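Local coordinates for protein phosphoglycerate kinase (Coxiella burnetii, PDB 4NG4) that transfers a phosphoryl group reversibly between ATP and 3-phosphoglycerate in glycolysis, binding the nucleotide as ADP or ATP, at residues A[179-184]-A[376-381]; A[198-203]-A[213-218]; A[203-208]-A[229-234]; A[209-214]-A[381-386]. All coordinates share one frame; numbering follows the deposited sequence.

Contacts 1 to 3 are buried; contact 4 is only partly so. Contact 1 is polar: a carboxylate meets a serine hydroxyl between helix 176-190 and the turn before helix 380-387. Contacts 2 and 3 pack without polar bonds between their segments and hold elements of the nucleotide-binding half. S203 and K208 of these segments bond to ADP. Contact 4 mixes leucine packing with one amide-to-carbonyl bond. It shares helix 209-216 with contact 2 and helix 380-387 with contact 1. V200 of contact 2 also packs on L212 of contact 4. Contacts 2 and 3 share S203 and meet where K208 reaches G201. Contacts 1 and 4 share A381 and touch where S376 packs on F382.

Contact 1: A[179-184]-A[376-381]; sequences ISEVEA and STAGGA
The hydroxyl of S376 is gripped from two directions. S376 OG donates to E181 OE2 at 2.6 Å, and it accepts from A378 N at 3.3 Å. The second bond is fairly straight, with 161° at the hydrogen. Together the two bonds fix the rotation of the hydroxyl. S376 uses a first torsion that sets OG anti to its own N (chi1 -179°), beside the carbonyl carbon. From there OG can reach the amide two residues on and still face the glutamate.

E181 comes from helix 176-190. Its chain leaves the helix toward S376 and bends at the second torsion (chi2 100°), which brings the carboxylate up to the hydroxyl. OE2 accepts the bond through its syn lone pair, the side of the other oxygen. The methyl of A378 lies near the same oxygen, with A378 CB 3.8 Å from E181 OE2. The other oxygen, OE1, is hydrogen-bonded to Y374 OH. Both carboxylate oxygens of this buried residue therefore have hydroxyl partners, which would probably help it to stay charged. F152 also touches the E181 side chain.

S376 is hydrogen-bonded through its backbone to V354, so the turn stays tied to the neighbouring strand. S376 to A378 form an ST turn. The contact ties helix 176-190, which links the two sheets along the chain, to this turn leading into helix 380-387, in the interdomain region of the phosphoglycerate kinase fold.

Contact 2: A[198-203]-A[213-218]; sequences AVVGGS and ENLLDK. With ADP (adenosine-5'-diphosphate), chain E.
No flat side chain takes part where A198 and V200 meet L215: there is no ring face or edge, and methyl groups do the touching. The contact centres on one branch of the leucine. L215 CD1 sits 4.0 Å from A198 CB and 4.1 Å from V200 CG2. It thus bridges two residues that point to the same side of strand 196-202. V199, between them, points away to the other side. The side chain of L215 stands with CG beside its backbone N, anti to the carbonyl carbon (chi1 -61°), and CD1 extends onward to the strand. V200 meets it at a slant through CG2, while its other branch, CG1, packs on K208 and L212.

The one flat amide of the helix segment is that of N214. Its OD1 takes a weak bond from K218 NZ at 3.0 Å, one turn further along the chain.

Further along the first segment, G201, G202 and S203 face ADP. G202, a glycine, leaves room for the alpha-phosphate next to its CA. S203 OG then donates to the ribose oxygen O4' of ADP at 3.1 Å. This is a strand and helix of a beta-alpha-beta unit, with strand 221-226 as its third element. Methyl packing seats the helix on the strand, and the groups that meet ADP lie further along, from G201 to S203.

Contact 3: A[203-208]-A[229-234]; sequences SKVSTK and ANTFLK. With ADP (adenosine-5'-diphosphate), chain E.
The contact is van der Waals packing of V205 CG2 on the T231 side chain and the F232 ring. V205 CG2 faces T231, with T231 CB 3.4 Å away, and the two side chains cross at a slant. The same methyl lies 4.5 Å from F232 CE2, approaching the ring obliquely. V205 holds CG2 beside its backbone N, which aims this branch at the helix (chi1 166° for CG1).

None of the hydrogen bonds runs between the two segments. T207 OG1 donates to K204 O at 3.0 Å from above the carbonyl plane. K208 N bonds to V205 O at 2.9 Å and closes the turn from V205 to K208. On the helix, T231 OG1 is hydrogen-bonded to G227 O and to E246 N, so this buried hydroxyl has its own polar partners.

Bonds to the nucleotide form a third group. K208, extended beyond CG, gives NZ to ADP O2A at 2.7 Å and to ADP O3B at 2.8 Å. G201 O and N323 OD1 also bond to NZ and would help to position it between the two phosphates. N230 OD1 lies 3.2 Å from ADP N6.

The loop joins strand 196-202 to helix 209-216. T231 and F232 of helix 227-235 rest on V205 of the loop. The helix also packs on strand 221-226 through A229 and F232, and on helix 250-263 through T231 and F232.

Contact 4: A[209-214]-A[381-386]; sequences IHLLEN and AFLEFL
L211 and L386 bring helices 209-216 and 380-387 together: the axes of the two segments approach to 9.2 Å, and their N-to-C directions differ by 44°. L211 inserts both of its methyls. L211 CD1 lies against L386 CB, with the two side chains side by side and pointing the same way. L211 CD2 meets L383 CD2 at 4.0 Å, and here the side chains are about perpendicular. The first torsion of L211 puts CG anti to its N (chi1 179°), which sends CD1 to L386 and CD2 to L383.

One polar bond flanks this packing. N214 ND2 donates to L386 O at 2.6 Å, with 145° at the hydrogen. The donor stands well above the carbonyl plane, and the oxygen is tilted from the amide plane of N214. L386 is in the last turn of its helix, where carbonyls commonly lack a helical donor; the amide probably serves as a donor there.

L386 also touches V321 of the sheet and L189 of helix 176-190. L211 and L383 both pack on N323 of strand 319-323, so the two helices lie beside the same sheet. L383 is the leucine near ADP. The contact combines apolar leucine packing with one directional amide-to-carbonyl bond.

Contact 1: A[179-184]-A[376-381]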
loop_
_atom_site.group_PDB
_atom_site.type_symbol
_atom_site.label_atom_id
_atom_site.label_comp_id
_atom_site.label_asym_id
_atom_site.label_seq_id
_atom_site.Cartn_x
_atom_site.Cartn_y
_atom_site.Cartn_z
ATOM N N ILE A 179 8.725 8.922 -5.124
ATOM C CA ILE A 179 8.857 10.172 -4.378
ATOM C C ILE A 179 7.529 10.628 -3.770
ATOM O O ILE A 179 7.480 10.964 -2.591
ATOM C CB ILE A 179 9.449 11.320 -5.220
ATOM C CG1 ILE A 179 10.927 11.063 -5.520
ATOM C CG2 ILE A 179 9.321 12.638 -4.485
ATOM C CD1 ILE A 179 11.515 12.005 -6.554
ATOM N N SER A 180 6.457 10.653 -4.557
ATOM C CA SER A 180 5.161 11.058 -4.023
ATOM C C SER A 180 4.772 10.144 -2.878
ATOM O O SER A 180 4.448 10.612 -1.782
ATOM C CB SER A 180 4.076 11.033 -5.102
ATOM O OG SER A 180 4.476 11.791 -6.232
ATOM N N GLU A 181 4.829 8.838 -3.137
ATOM C CA GLU A 181 4.453 7.842 -2.143
ATOM C C GLU A 181 5.304 7.965 -0.878
ATOM O O GLU A 181 4.770 7.933 0.222
ATOM C CB GLU A 181 4.545 6.427 -2.715
ATOM C CG GLU A 181 3.937 5.353 -1.794
ATOM C CD GLU A 181 2.527 4.909 -2.177
ATOM O OE1 GLU A 181 1.984 5.349 -3.209
ATOM O OE2 GLU A 181 1.968 4.087 -1.438
ATOM N N VAL A 182 6.617 8.107 -1.011
ATOM C CA VAL A 182 7.448 8.245 0.182
ATOM C C VAL A 182 7.118 9.551 0.906
ATOM O O VAL A 182 6.966 9.563 2.123
ATOM C CB VAL A 182 8.964 8.167 -0.109
ATOM C CG1 VAL A 182 9.427 9.359 -0.929
ATOM C CG2 VAL A 182 9.744 8.094 1.190
ATOM N N GLU A 183 6.984 10.642 0.157
ATOM C CA GLU A 183 6.664 11.943 0.751
ATOM C C GLU A 183 5.418 11.847 1.624
ATOM O O GLU A 183 5.437 12.277 2.769
ATOM C CB GLU A 183 6.457 13.016 -0.325
ATOM C CG GLU A 183 7.731 13.727 -0.748
ATOM C CD GLU A 183 7.474 14.849 -1.749
ATOM O OE1 GLU A 183 8.419 15.628 -2.028
ATOM O OE2 GLU A 183 6.327 14.950 -2.251
ATOM N N ALA A 184 4.352 11.269 1.077
ATOM C CA ALA A 184 3.067 11.174 1.769
ATOM C C ALA A 184 3.140 10.294 3.006
ATOM O O ALA A 184 2.764 10.715 4.100
ATOM C CB ALA A 184 2.007 10.649 0.832
ATOM N N SER A 376 -3.153 5.199 -1.279
ATOM C CA SER A 376 -2.133 4.251 -1.736
ATOM C C SER A 376 -2.777 3.051 -2.402
ATOM O O SER A 376 -3.699 2.452 -1.855
ATOM C CB SER A 376 -1.266 3.763 -0.578
ATOM O OG SER A 376 -0.277 2.869 -1.065
ATOM N N THR A 377 -2.265 2.699 -3.577
ATOM C CA THR A 377 -2.727 1.536 -4.320
ATOM C C THR A 377 -1.689 0.404 -4.228
ATOM O O THR A 377 -1.791 -0.602 -4.924
ATOM C CB THR A 377 -3.013 1.923 -5.787
ATOM O OG1 THR A 377 -1.858 2.558 -6.342
ATOM C CG2 THR A 377 -4.195 2.881 -5.877
ATOM N N ALA A 378 -0.731 0.561 -3.315
ATOM C CA ALA A 378 0.440 -0.321 -3.211
ATOM C C ALA A 378 0.207 -1.661 -2.485
ATOM O O ALA A 378 0.901 -2.640 -2.767
ATOM C CB ALA A 378 1.588 0.427 -2.546
ATOM N N GLY A 379 -0.740 -1.718 -1.557
ATOM C CA GLY A 379 -1.008 -2.958 -0.844
ATOM C C GLY A 379 0.073 -3.335 0.160
ATOM O O GLY A 379 0.095 -2.824 1.277
ATOM N N GLY A 380 0.970 -4.236 -0.231
ATOM C CA GLY A 380 1.967 -4.793 0.689
ATOM C C GLY A 380 3.111 -3.862 1.053
ATOM O O GLY A 380 3.541 -3.815 2.208
ATOM N N ALA A 381 3.620 -3.133 0.067
ATOM C CA ALA A 381 4.712 -2.203 0.304
ATOM C C ALA A 381 4.212 -1.055 1.152
ATOM O O ALA A 381 4.939 -0.557 1.999
ATOM C CB ALA A 381 5.282 -1.695 -0.993
#

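Contact 2: A[198-203]-A[213-218]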
loop_
_atom_site.group_PDB
_atom_site.type_symbol
_atom_site.label_atom_id
_atom_site.label_comp_id
_atom_site.label_asym_id
_atom_site.label_seq_id
_atom_site.Cartn_x
_atom_site.Cartn_y
_atom_site.Cartn_z
ATOM N N ALA A 198 -4.196 7.038 14.133
ATOM C CA ALA A 198 -4.053 5.888 13.254
ATOM C C ALA A 198 -5.205 4.943 13.503
ATOM O O ALA A 198 -5.344 4.426 14.606
ATOM C CB ALA A 198 -2.737 5.194 13.523
ATOM N N VAL A 199 -6.029 4.724 12.484
ATOM C CA VAL A 199 -7.114 3.731 12.520
ATOM C C VAL A 199 -6.648 2.450 11.838
ATOM O O VAL A 199 -6.150 2.490 10.720
ATOM C CB VAL A 199 -8.352 4.258 11.772
ATOM C CG1 VAL A 199 -9.516 3.306 11.891
ATOM C CG2 VAL A 199 -8.713 5.651 12.289
ATOM N N VAL A 200 -6.807 1.317 12.507
ATOM C CA VAL A 200 -6.291 0.042 11.992
ATOM C C VAL A 200 -7.360 -1.038 12.161
ATOM O O VAL A 200 -7.718 -1.394 13.288
ATOM C CB VAL A 200 -4.990 -0.361 12.726
ATOM C CG1 VAL A 200 -4.599 -1.828 12.420
ATOM C CG2 VAL A 200 -3.876 0.619 12.376
ATOM N N GLY A 201 -7.877 -1.528 11.036
ATOM C CA GLY A 201 -8.962 -2.496 11.023
ATOM C C GLY A 201 -8.632 -3.697 10.160
ATOM O O GLY A 201 -7.682 -3.685 9.382
ATOM N N GLY A 202 -9.406 -4.758 10.315
ATOM C CA GLY A 202 -9.123 -5.973 9.588
ATOM C C GLY A 202 -9.566 -7.231 10.287
ATOM O O GLY A 202 -10.106 -7.188 11.399
ATOM N N SER A 203 -9.299 -8.353 9.630
ATOM C CA SER A 203 -9.803 -9.630 10.077
ATOM C C SER A 203 -8.987 -10.140 11.265
ATOM O O SER A 203 -9.509 -10.864 12.108
ATOM C CB SER A 203 -9.760 -10.637 8.918
ATOM O OG SER A 203 -9.802 -9.975 7.639
ATOM N N GLU A 213 2.766 -1.906 16.361
ATOM C CA GLU A 213 3.955 -1.679 17.188
ATOM C C GLU A 213 4.700 -0.424 16.780
ATOM O O GLU A 213 5.124 0.366 17.637
ATOM C CB GLU A 213 4.895 -2.889 17.154
ATOM C CG GLU A 213 4.718 -3.819 18.350
ATOM C CD GLU A 213 5.116 -5.265 18.064
ATOM O OE1 GLU A 213 4.764 -6.144 18.895
ATOM O OE2 GLU A 213 5.754 -5.519 17.015
ATOM N N ASN A 214 4.849 -0.240 15.472
ATOM C CA ASN A 214 5.583 0.908 14.944
ATOM C C ASN A 214 4.786 2.189 15.157
ATOM O O ASN A 214 5.350 3.205 15.533
ATOM C CB ASN A 214 5.903 0.703 13.452
ATOM C CG ASN A 214 6.905 1.738 12.895
ATOM O OD1 ASN A 214 8.006 1.904 13.408
ATOM N ND2 ASN A 214 6.522 2.403 11.819
ATOM N N LEU A 215 3.476 2.129 14.928
ATOM C CA LEU A 215 2.611 3.307 15.077
ATOM C C LEU A 215 2.465 3.732 16.550
ATOM O O LEU A 215 2.290 4.908 16.846
ATOM C CB LEU A 215 1.230 3.070 14.439
ATOM C CG LEU A 215 1.228 2.794 12.930
ATOM C CD1 LEU A 215 -0.154 2.347 12.435
ATOM C CD2 LEU A 215 1.736 4.006 12.151
ATOM N N LEU A 216 2.558 2.772 17.464
ATOM C CA LEU A 216 2.457 3.065 18.879
ATOM C C LEU A 216 3.489 4.074 19.307
ATOM O O LEU A 216 3.198 4.941 20.105
ATOM C CB LEU A 216 2.634 1.802 19.699
ATOM C CG LEU A 216 2.174 1.932 21.148
ATOM C CD1 LEU A 216 0.645 1.833 21.205
ATOM C CD2 LEU A 216 2.825 0.843 21.974
ATOM N N ASP A 217 4.696 3.980 18.765
ATOM C CA ASP A 217 5.763 4.912 19.130
ATOM C C ASP A 217 5.594 6.285 18.508
ATOM O O ASP A 217 6.430 7.164 18.702
ATOM C CB ASP A 217 7.108 4.372 18.671
ATOM C CG ASP A 217 7.329 2.956 19.112
ATOM O OD1 ASP A 217 7.086 2.661 20.310
ATOM O OD2 ASP A 217 7.732 2.139 18.250
ATOM N N LYS A 218 4.525 6.456 17.738
ATOM C CA LYS A 218 4.367 7.624 16.894
ATOM C C LYS A 218 3.058 8.371 17.085
ATOM O O LYS A 218 3.038 9.580 16.956
ATOM C CB LYS A 218 4.534 7.192 15.430
ATOM C CG LYS A 218 6.006 7.027 15.050
ATOM C CD LYS A 218 6.258 6.085 13.879
ATOM C CE LYS A 218 7.754 5.726 13.803
ATOM N NZ LYS A 218 8.121 4.849 12.644
HETATM P PB ADP E . -7.552 -3.846 4.234
HETATM O O1B ADP E . -8.458 -2.693 3.876
HETATM O O2B ADP E . -7.433 -4.880 3.133
HETATM O O3B ADP E . -6.238 -3.433 4.854
HETATM P PA ADP E . -7.949 -5.976 6.116
HETATM O O1A ADP E . -7.260 -6.840 5.087
HETATM O O2A ADP E . -7.221 -5.709 7.407
HETATM O O3A ADP E . -8.347 -4.550 5.459
HETATM O "O5'" ADP E . -9.363 -6.703 6.434
HETATM C "C5'" ADP E . -10.628 -6.119 6.097
HETATM C "C4'" ADP E . -11.658 -7.199 5.799
HETATM O "O4'" ADP E . -12.028 -7.853 7.019
HETATM C "C3'" ADP E . -12.926 -6.625 5.165
HETATM O "O3'" ADP E . -13.165 -7.209 3.876
HETATM C "C2'" ADP E . -14.043 -6.911 6.162
HETATM O "O2'" ADP E . -15.226 -7.429 5.547
HETATM C "C1'" ADP E . -13.456 -7.914 7.157
HETATM N N9 ADP E . -13.913 -7.629 8.556
HETATM C C8 ADP E . -13.701 -6.494 9.265
HETATM N N7 ADP E . -14.274 -6.589 10.494
HETATM C C5 ADP E . -14.863 -7.798 10.594
HETATM C C6 ADP E . -15.637 -8.542 11.619
HETATM N N6 ADP E . -15.914 -8.003 12.832
HETATM N N1 ADP E . -16.056 -9.793 11.297
HETATM C C2 ADP E . -15.808 -10.375 10.099
HETATM N N3 ADP E . -15.115 -9.751 9.127
HETATM C C4 ADP E . -14.626 -8.487 9.309
#

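Contact 3: A[203-208]-A[229-234]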
loop_
_atom_site.group_PDB
_atom_site.type_symbol
_atom_site.label_atom_id
_atom_site.label_comp_id
_atom_site.label_asym_id
_atom_site.label_seq_id
_atom_site.Cartn_x
_atom_site.Cartn_y
_atom_site.Cartn_z
ATOM N N SER A 203 -9.299 -8.353 9.630
ATOM C CA SER A 203 -9.803 -9.630 10.077
ATOM C C SER A 203 -8.987 -10.140 11.265
ATOM O O SER A 203 -9.509 -10.864 12.108
ATOM C CB SER A 203 -9.760 -10.637 8.918
ATOM O OG SER A 203 -9.802 -9.975 7.639
ATOM N N LYS A 204 -7.718 -9.744 11.331
ATOM C CA LYS A 204 -6.739 -10.432 12.158
ATOM C C LYS A 204 -5.766 -9.469 12.797
ATOM O O LYS A 204 -5.189 -8.630 12.096
ATOM C CB LYS A 204 -5.905 -11.386 11.294
ATOM C CG LYS A 204 -6.651 -12.550 10.676
ATOM C CD LYS A 204 -5.797 -13.269 9.653
ATOM C CE LYS A 204 -6.575 -14.389 8.997
ATOM N NZ LYS A 204 -5.893 -14.864 7.787
ATOM N N VAL A 205 -5.575 -9.619 14.114
ATOM C CA VAL A 205 -4.459 -8.995 14.865
ATOM C C VAL A 205 -3.116 -9.412 14.295
ATOM O O VAL A 205 -2.219 -8.591 14.135
ATOM C CB VAL A 205 -4.445 -9.450 16.356
ATOM C CG1 VAL A 205 -3.110 -9.086 17.041
ATOM C CG2 VAL A 205 -5.605 -8.866 17.097
ATOM N N SER A 206 -3.020 -10.704 13.994
ATOM C CA SER A 206 -1.772 -11.374 13.637
ATOM C C SER A 206 -1.159 -10.895 12.337
ATOM O O SER A 206 0.004 -11.129 12.092
ATOM C CB SER A 206 -2.026 -12.870 13.524
ATOM O OG SER A 206 -2.948 -13.143 12.489
ATOM N N THR A 207 -1.947 -10.249 11.490
ATOM C CA THR A 207 -1.425 -9.718 10.242
ATOM C C THR A 207 -1.099 -8.244 10.360
ATOM O O THR A 207 -0.533 -7.676 9.426
ATOM C CB THR A 207 -2.444 -9.856 9.131
ATOM O OG1 THR A 207 -3.679 -9.336 9.595
ATOM C CG2 THR A 207 -2.646 -11.303 8.755
ATOM N N LYS A 208 -1.447 -7.626 11.492
ATOM C CA LYS A 208 -1.258 -6.184 11.660
ATOM C C LYS A 208 -0.588 -5.738 12.967
ATOM O O LYS A 208 -0.511 -4.535 13.264
ATOM C CB LYS A 208 -2.610 -5.485 11.448
ATOM C CG LYS A 208 -3.125 -5.720 10.033
ATOM C CD LYS A 208 -4.042 -4.642 9.516
ATOM C CE LYS A 208 -4.153 -4.776 7.991
ATOM N NZ LYS A 208 -5.186 -3.902 7.385
ATOM N N ALA A 229 -10.352 -5.361 16.760
ATOM C CA ALA A 229 -11.037 -4.808 17.929
ATOM C C ALA A 229 -11.695 -5.914 18.732
ATOM O O ALA A 229 -11.623 -5.928 19.959
ATOM C CB ALA A 229 -12.065 -3.753 17.510
ATOM N N ASN A 230 -12.326 -6.850 18.040
ATOM C CA ASN A 230 -12.940 -7.986 18.721
ATOM C C ASN A 230 -11.915 -8.789 19.559
ATOM O O ASN A 230 -12.213 -9.231 20.663
ATOM C CB ASN A 230 -13.676 -8.911 17.723
ATOM C CG ASN A 230 -14.811 -8.205 16.962
ATOM O OD1 ASN A 230 -15.169 -8.596 15.837
ATOM N ND2 ASN A 230 -15.373 -7.178 17.561
ATOM N N THR A 231 -10.708 -8.954 19.035
ATOM C CA THR A 231 -9.637 -9.596 19.806
ATOM C C THR A 231 -9.285 -8.775 21.045
ATOM O O THR A 231 -9.105 -9.331 22.119
ATOM C CB THR A 231 -8.332 -9.831 18.968
ATOM O OG1 THR A 231 -8.625 -10.601 17.792
ATOM C CG2 THR A 231 -7.298 -10.577 19.781
ATOM N N PHE A 232 -9.193 -7.460 20.898
ATOM C CA PHE A 232 -8.802 -6.599 22.014
ATOM C C PHE A 232 -9.855 -6.579 23.125
ATOM O O PHE A 232 -9.528 -6.696 24.317
ATOM C CB PHE A 232 -8.507 -5.176 21.532
ATOM C CG PHE A 232 -7.098 -4.980 21.036
ATOM C CD1 PHE A 232 -6.096 -4.626 21.912
ATOM C CD2 PHE A 232 -6.797 -5.130 19.708
ATOM C CE1 PHE A 232 -4.806 -4.434 21.477
ATOM C CE2 PHE A 232 -5.525 -4.950 19.258
ATOM C CZ PHE A 232 -4.514 -4.600 20.149
ATOM N N LEU A 233 -11.111 -6.436 22.719
ATOM C CA LEU A 233 -12.234 -6.508 23.631
ATOM C C LEU A 233 -12.259 -7.822 24.446
ATOM O O LEU A 233 -12.717 -7.851 25.593
ATOM C CB LEU A 233 -13.535 -6.362 22.837
ATOM C CG LEU A 233 -13.949 -5.025 22.187
ATOM C CD1 LEU A 233 -15.304 -5.159 21.487
ATOM C CD2 LEU A 233 -14.024 -3.912 23.212
ATOM N N LYS A 234 -11.781 -8.912 23.857
ATOM C CA LYS A 234 -11.788 -10.208 24.527
ATOM C C LYS A 234 -10.552 -10.368 25.437
ATOM O O LYS A 234 -10.628 -11.007 26.504
ATOM C CB LYS A 234 -11.863 -11.323 23.480
ATOM C CG LYS A 234 -11.874 -12.743 24.031
ATOM C CD LYS A 234 -12.662 -13.616 23.114
ATOM C CE LYS A 234 -12.312 -15.068 23.222
ATOM N NZ LYS A 234 -13.107 -15.764 22.135
HETATM P PB ADP E . -7.552 -3.846 4.234
HETATM O O1B ADP E . -8.458 -2.693 3.876
HETATM O O2B ADP E . -7.433 -4.880 3.133
HETATM O O3B ADP E . -6.238 -3.433 4.854
HETATM P PA ADP E . -7.949 -5.976 6.116
HETATM O O1A ADP E . -7.260 -6.840 5.087
HETATM O O2A ADP E . -7.221 -5.709 7.407
HETATM O O3A ADP E . -8.347 -4.550 5.459
HETATM O "O5'" ADP E . -9.363 -6.703 6.434
HETATM C "C5'" ADP E . -10.628 -6.119 6.097
HETATM C "C4'" ADP E . -11.658 -7.199 5.799
HETATM O "O4'" ADP E . -12.028 -7.853 7.019
HETATM C "C3'" ADP E . -12.926 -6.625 5.165
HETATM O "O3'" ADP E . -13.165 -7.209 3.876
HETATM C "C2'" ADP E . -14.043 -6.911 6.162
HETATM O "O2'" ADP E . -15.226 -7.429 5.547
HETATM C "C1'" ADP E . -13.456 -7.914 7.157
HETATM N N9 ADP E . -13.913 -7.629 8.556
HETATM C C8 ADP E . -13.701 -6.494 9.265
HETATM N N7 ADP E . -14.274 -6.589 10.494
HETATM C C5 ADP E . -14.863 -7.798 10.594
HETATM C C6 ADP E . -15.637 -8.542 11.619
HETATM N N6 ADP E . -15.914 -8.003 12.832
HETATM N N1 ADP E . -16.056 -9.793 11.297
HETATM C C2 ADP E . -15.808 -10.375 10.099
HETATM N N3 ADP E . -15.115 -9.751 9.127
HETATM C C4 ADP E . -14.626 -8.487 9.309
#

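Contact 4: A[209-214]-A[381-386]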
loop_
_atom_site.group_PDB
_atom_site.type_symbol
_atom_site.label_atom_id
_atom_site.label_comp_id
_atom_site.label_asym_id
_atom_site.label_seq_id
_atom_site.Cartn_x
_atom_site.Cartn_y
_atom_site.Cartn_z
ATOM N N ILE A 209 -0.061 -6.702 13.716
ATOM C CA ILE A 209 0.543 -6.452 15.004
ATOM C C ILE A 209 1.835 -5.659 14.870
ATOM O O ILE A 209 2.165 -4.840 15.730
ATOM C CB ILE A 209 0.830 -7.774 15.728
ATOM C CG1 ILE A 209 1.078 -7.532 17.228
ATOM C CG2 ILE A 209 2.010 -8.507 15.081
ATOM C CD1 ILE A 209 -0.120 -7.003 17.959
ATOM N N HIS A 210 2.577 -5.903 13.804
ATOM C CA HIS A 210 3.865 -5.240 13.640
ATOM C C HIS A 210 3.613 -3.786 13.234
ATOM O O HIS A 210 4.397 -2.907 13.547
ATOM C CB HIS A 210 4.748 -6.006 12.636
ATOM C CG HIS A 210 6.146 -5.488 12.528
ATOM N ND1 HIS A 210 6.966 -5.806 11.466
ATOM C CD2 HIS A 210 6.874 -4.673 13.331
ATOM C CE1 HIS A 210 8.144 -5.225 11.623
ATOM N NE2 HIS A 210 8.113 -4.524 12.744
ATOM N N LEU A 211 2.495 -3.542 12.567
ATOM C CA LEU A 211 2.082 -2.190 12.207
ATOM C C LEU A 211 1.650 -1.409 13.428
ATOM O O LEU A 211 2.006 -0.251 13.601
ATOM C CB LEU A 211 0.929 -2.230 11.205
ATOM C CG LEU A 211 0.335 -0.896 10.723
ATOM C CD1 LEU A 211 1.409 0.155 10.409
ATOM C CD2 LEU A 211 -0.527 -1.136 9.505
ATOM N N LEU A 212 0.886 -2.057 14.289
ATOM C CA LEU A 212 0.499 -1.457 15.556
ATOM C C LEU A 212 1.728 -1.065 16.382
ATOM O O LEU A 212 1.749 0.014 16.995
ATOM C CB LEU A 212 -0.407 -2.420 16.323
ATOM C CG LEU A 212 -1.719 -2.763 15.591
ATOM C CD1 LEU A 212 -2.510 -3.853 16.298
ATOM C CD2 LEU A 212 -2.574 -1.491 15.398
ATOM N N GLU A 213 2.766 -1.906 16.361
ATOM C CA GLU A 213 3.955 -1.679 17.188
ATOM C C GLU A 213 4.700 -0.424 16.780
ATOM O O GLU A 213 5.124 0.366 17.637
ATOM C CB GLU A 213 4.895 -2.889 17.154
ATOM C CG GLU A 213 4.718 -3.819 18.350
ATOM C CD GLU A 213 5.116 -5.265 18.064
ATOM O OE1 GLU A 213 4.764 -6.144 18.895
ATOM O OE2 GLU A 213 5.754 -5.519 17.015
ATOM N N ASN A 214 4.849 -0.240 15.472
ATOM C CA ASN A 214 5.583 0.908 14.944
ATOM C C ASN A 214 4.786 2.189 15.157
ATOM O O ASN A 214 5.350 3.205 15.533
ATOM C CB ASN A 214 5.903 0.703 13.452
ATOM C CG ASN A 214 6.905 1.738 12.895
ATOM O OD1 ASN A 214 8.006 1.904 13.408
ATOM N ND2 ASN A 214 6.522 2.403 11.819
ATOM N N ALA A 381 3.620 -3.133 0.067
ATOM C CA ALA A 381 4.712 -2.203 0.304
ATOM C C ALA A 381 4.212 -1.055 1.152
ATOM O O ALA A 381 4.939 -0.557 1.999
ATOM C CB ALA A 381 5.282 -1.695 -0.993
ATOM N N PHE A 382 2.964 -0.646 0.946
ATOM C CA PHE A 382 2.350 0.368 1.809
ATOM C C PHE A 382 2.419 -0.076 3.267
ATOM O O PHE A 382 2.873 0.670 4.133
ATOM C CB PHE A 382 0.893 0.618 1.397
ATOM C CG PHE A 382 0.111 1.425 2.391
ATOM C CD1 PHE A 382 0.146 2.813 2.359
ATOM C CD2 PHE A 382 -0.663 0.799 3.358
ATOM C CE1 PHE A 382 -0.573 3.564 3.285
ATOM C CE2 PHE A 382 -1.380 1.534 4.289
ATOM C CZ PHE A 382 -1.335 2.921 4.255
ATOM N N LEU A 383 1.969 -1.307 3.514
ATOM C CA LEU A 383 1.908 -1.881 4.861
ATOM C C LEU A 383 3.293 -2.070 5.471
ATOM O O LEU A 383 3.531 -1.574 6.558
ATOM C CB LEU A 383 1.130 -3.209 4.857
ATOM C CG LEU A 383 -0.383 -3.040 4.575
ATOM C CD1 LEU A 383 -1.099 -4.329 4.045
ATOM C CD2 LEU A 383 -1.100 -2.483 5.811
ATOM N N GLU A 384 4.211 -2.746 4.771
ATOM C CA GLU A 384 5.582 -2.951 5.298
ATOM C C GLU A 384 6.327 -1.656 5.670
ATOM O O GLU A 384 7.171 -1.666 6.578
ATOM C CB GLU A 384 6.439 -3.795 4.333
ATOM C CG GLU A 384 5.987 -5.255 4.270
ATOM C CD GLU A 384 7.019 -6.207 3.690
ATOM O OE1 GLU A 384 8.002 -5.749 3.062
ATOM O OE2 GLU A 384 6.831 -7.431 3.869
ATOM N N PHE A 385 6.013 -0.561 4.977
ATOM C CA PHE A 385 6.671 0.726 5.236
ATOM C C PHE A 385 6.200 1.293 6.566
ATOM O O PHE A 385 7.010 1.711 7.393
ATOM C CB PHE A 385 6.412 1.727 4.103
ATOM C CG PHE A 385 7.244 2.964 4.199
ATOM C CD1 PHE A 385 8.531 2.992 3.679
ATOM C CD2 PHE A 385 6.749 4.100 4.820
ATOM C CE1 PHE A 385 9.306 4.124 3.771
ATOM C CE2 PHE A 385 7.519 5.241 4.910
ATOM C CZ PHE A 385 8.800 5.253 4.386
ATOM N N LEU A 386 4.887 1.287 6.770
ATOM C CA LEU A 386 4.312 1.723 8.033
ATOM C C LEU A 386 4.698 0.804 9.209
ATOM O O LEU A 386 4.671 1.246 10.365
ATOM C CB LEU A 386 2.789 1.812 7.916
ATOM C CG LEU A 386 2.201 2.804 6.914
ATOM C CD1 LEU A 386 0.674 2.825 7.016
ATOM C CD2 LEU A 386 2.765 4.198 7.131
#